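Local coordinates for protein probable histone-lysine N-methyltransferase, H3 lysine-9 specific SUVH9 (Arabidopsis thaliana, PDB 4NJ5) that lacks methyltransferase activity despite its SET domain and acts in gene silencing, where it may bind methylated DNA and recruit RNA polymerase V to chromatin, at residues A[353-358]-A[487-492]. Sequence-based numbering, arbitrary orientation.
Sequences RVTQKG and MLFAAE
T355 packs against the side chain of M487 and the CZ corner of the F489 ring, a small buried contact (165 Å² over both sides) made by van der Waals packing alone. M487 passes the threonine at an oblique angle: its CG is 3.7 Å from T355 CB, and its terminal CE lies 3.5 Å from T355 OG1. The thioether takes this course because its chain bends at chi2 (-64°), which wraps SD and CE past the threonine instead of extending them straight off the strand. T355 CG2 fills the angle between the two strand residues, reaching F489 CZ at 3.7 Å while also touching M487 CG; it approaches the ring obliquely.

With chi1 at 67°, T355 sets OG1 between its backbone N and carbonyl carbon and leaves CG2 beside the backbone N. Although OG1 faces the M487 methyl, its polar need is met from outside the two segments, by a hydrogen bond with E339 OE2. Replacing M487 by an alanine would probably open a gap beside T355 CB and OG1, because the CG, SD and CE atoms that pack against the threonine would be gone.

The short 3-10 turn 355-357 presents T355, and the bond from G358 N to T355 O (3.1 Å) belongs to that turn. On its flank, R353 NH1 donates to Q356 OE1 at 3.0 Å, the acceptor lying in the guanidinium plane. Q356 NE2 in turn bonds C340 O, linking the turn to a cysteine that ligates two of the three pre-SET zinc ions.

The contact joins loop 353-358, in the pre-SET family region between strands 337-338 and 363-367, to the SET-domain sheet. Strand 485-490 lies there between antiparallel neighbours 469-475 and 386-389, whose V474 and F386 each touch both T355 and M487.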
loop_
_atom_site.group_PDB
_atom_site.type_symbol
_atom_site.label_atom_id
_atom_site.label_comp_id
_atom_site.label_asym_id
_atom_site.label_seq_id
_atom_site.Cartn_x
_atom_site.Cartn_y
_atom_site.Cartn_z
ATOM N N ARG A 353 -1.172 19.200 6.920
ATOM C CA ARG A 353 -1.090 18.839 8.335
ATOM C C ARG A 353 -1.161 17.324 8.526
ATOM O O ARG A 353 -1.870 16.842 9.400
ATOM C CB ARG A 353 -2.210 19.517 9.133
ATOM C CG ARG A 353 -2.125 21.039 9.206
ATOM C CD ARG A 353 -3.218 21.604 10.110
ATOM N NE ARG A 353 -3.223 23.067 10.163
ATOM C CZ ARG A 353 -2.516 23.788 11.031
ATOM N NH1 ARG A 353 -1.732 23.186 11.914
ATOM N NH2 ARG A 353 -2.588 25.114 11.015
ATOM N N VAL A 354 -0.417 16.579 7.716
ATOM C CA VAL A 354 -0.503 15.119 7.725
ATOM C C VAL A 354 0.133 14.454 8.951
ATOM O O VAL A 354 -0.565 13.824 9.746
ATOM C CB VAL A 354 0.084 14.513 6.428
ATOM C CG1 VAL A 354 0.121 12.990 6.510
ATOM C CG2 VAL A 354 -0.734 14.960 5.232
ATOM N N THR A 355 1.447 14.595 9.107
ATOM C CA THR A 355 2.176 13.834 10.124
ATOM C C THR A 355 1.896 14.272 11.565
ATOM O O THR A 355 2.090 13.491 12.498
ATOM C CB THR A 355 3.701 13.834 9.868
ATOM O OG1 THR A 355 4.224 15.155 10.054
ATOM C CG2 THR A 355 4.008 13.359 8.455
ATOM N N GLN A 356 1.439 15.509 11.744
ATOM C CA GLN A 356 1.114 16.016 13.076
ATOM C C GLN A 356 -0.111 15.321 13.692
ATOM O O GLN A 356 -0.362 15.446 14.888
ATOM C CB GLN A 356 0.927 17.540 13.052
ATOM C CG GLN A 356 -0.243 18.014 12.206
ATOM C CD GLN A 356 -0.190 19.503 11.899
ATOM O OE1 GLN A 356 -1.032 20.278 12.362
ATOM N NE2 GLN A 356 0.795 19.909 11.102
ATOM N N LYS A 357 -0.860 14.584 12.872
ATOM C CA LYS A 357 -1.990 13.781 13.351
ATOM C C LYS A 357 -1.538 12.577 14.173
ATOM O O LYS A 357 -2.298 12.052 14.983
ATOM C CB LYS A 357 -2.830 13.268 12.176
ATOM C CG LYS A 357 -4.110 14.036 11.906
ATOM C CD LYS A 357 -3.831 15.327 11.173
ATOM C CE LYS A 357 -5.110 15.968 10.668
ATOM N NZ LYS A 357 -4.977 17.451 10.612
ATOM N N GLY A 358 -0.310 12.124 13.939
ATOM C CA GLY A 358 0.219 10.962 14.636
ATOM C C GLY A 358 -0.333 9.651 14.102
ATOM O O GLY A 358 -1.141 9.644 13.177
ATOM N N MET A 487 9.624 11.049 10.053
ATOM C CA MET A 487 8.300 10.523 9.741
ATOM C C MET A 487 8.373 9.422 8.690
ATOM O O MET A 487 9.077 9.553 7.689
ATOM C CB MET A 487 7.375 11.646 9.271
ATOM C CG MET A 487 7.199 12.767 10.285
ATOM S SD MET A 487 6.405 12.201 11.796
ATOM C CE MET A 487 6.079 13.758 12.627
ATOM N N LEU A 488 7.641 8.339 8.920
ATOM C CA LEU A 488 7.708 7.181 8.039
ATOM C C LEU A 488 6.504 7.095 7.119
ATOM O O LEU A 488 5.373 7.348 7.530
ATOM C CB LEU A 488 7.837 5.897 8.857
ATOM C CG LEU A 488 9.012 5.900 9.833
ATOM C CD1 LEU A 488 9.016 4.631 10.656
ATOM C CD2 LEU A 488 10.328 6.062 9.084
ATOM N N PHE A 489 6.761 6.738 5.865
ATOM C CA PHE A 489 5.703 6.625 4.875
ATOM C C PHE A 489 5.784 5.284 4.166
ATOM O O PHE A 489 6.874 4.785 3.893
ATOM C CB PHE A 489 5.818 7.745 3.839
ATOM C CG PHE A 489 5.588 9.124 4.395
ATOM C CD1 PHE A 489 6.578 9.771 5.121
ATOM C CD2 PHE A 489 4.390 9.781 4.170
ATOM C CE1 PHE A 489 6.370 11.041 5.625
ATOM C CE2 PHE A 489 4.176 11.058 4.673
ATOM C CZ PHE A 489 5.168 11.687 5.401
ATOM N N ALA A 490 4.626 4.706 3.861
ATOM C CA ALA A 490 4.574 3.504 3.045
ATOM C C ALA A 490 5.072 3.838 1.646
ATOM O O ALA A 490 4.636 4.814 1.041
ATOM C CB ALA A 490 3.159 2.958 2.991
ATOM N N ALA A 491 5.990 3.030 1.133
ATOM C CA ALA A 491 6.567 3.282 -0.181
ATOM C C ALA A 491 5.764 2.621 -1.301
ATOM O O ALA A 491 5.905 2.980 -2.470
ATOM C CB ALA A 491 8.018 2.828 -0.220
ATOM N N GLU A 492 4.925 1.654 -0.941
ATOM C CA GLU A 492 4.084 0.976 -1.922
ATOM C C GLU A 492 2.770 0.527 -1.292
ATOM O O GLU A 492 2.527 0.765 -0.109
ATOM C CB GLU A 492 4.822 -0.222 -2.529
ATOM C CG GLU A 492 5.294 -1.238 -1.505
ATOM C CD GLU A 492 6.120 -2.354 -2.119
ATOM O OE1 GLU A 492 6.174 -2.447 -3.366
ATOM O OE2 GLU A 492 6.717 -3.139 -1.352
#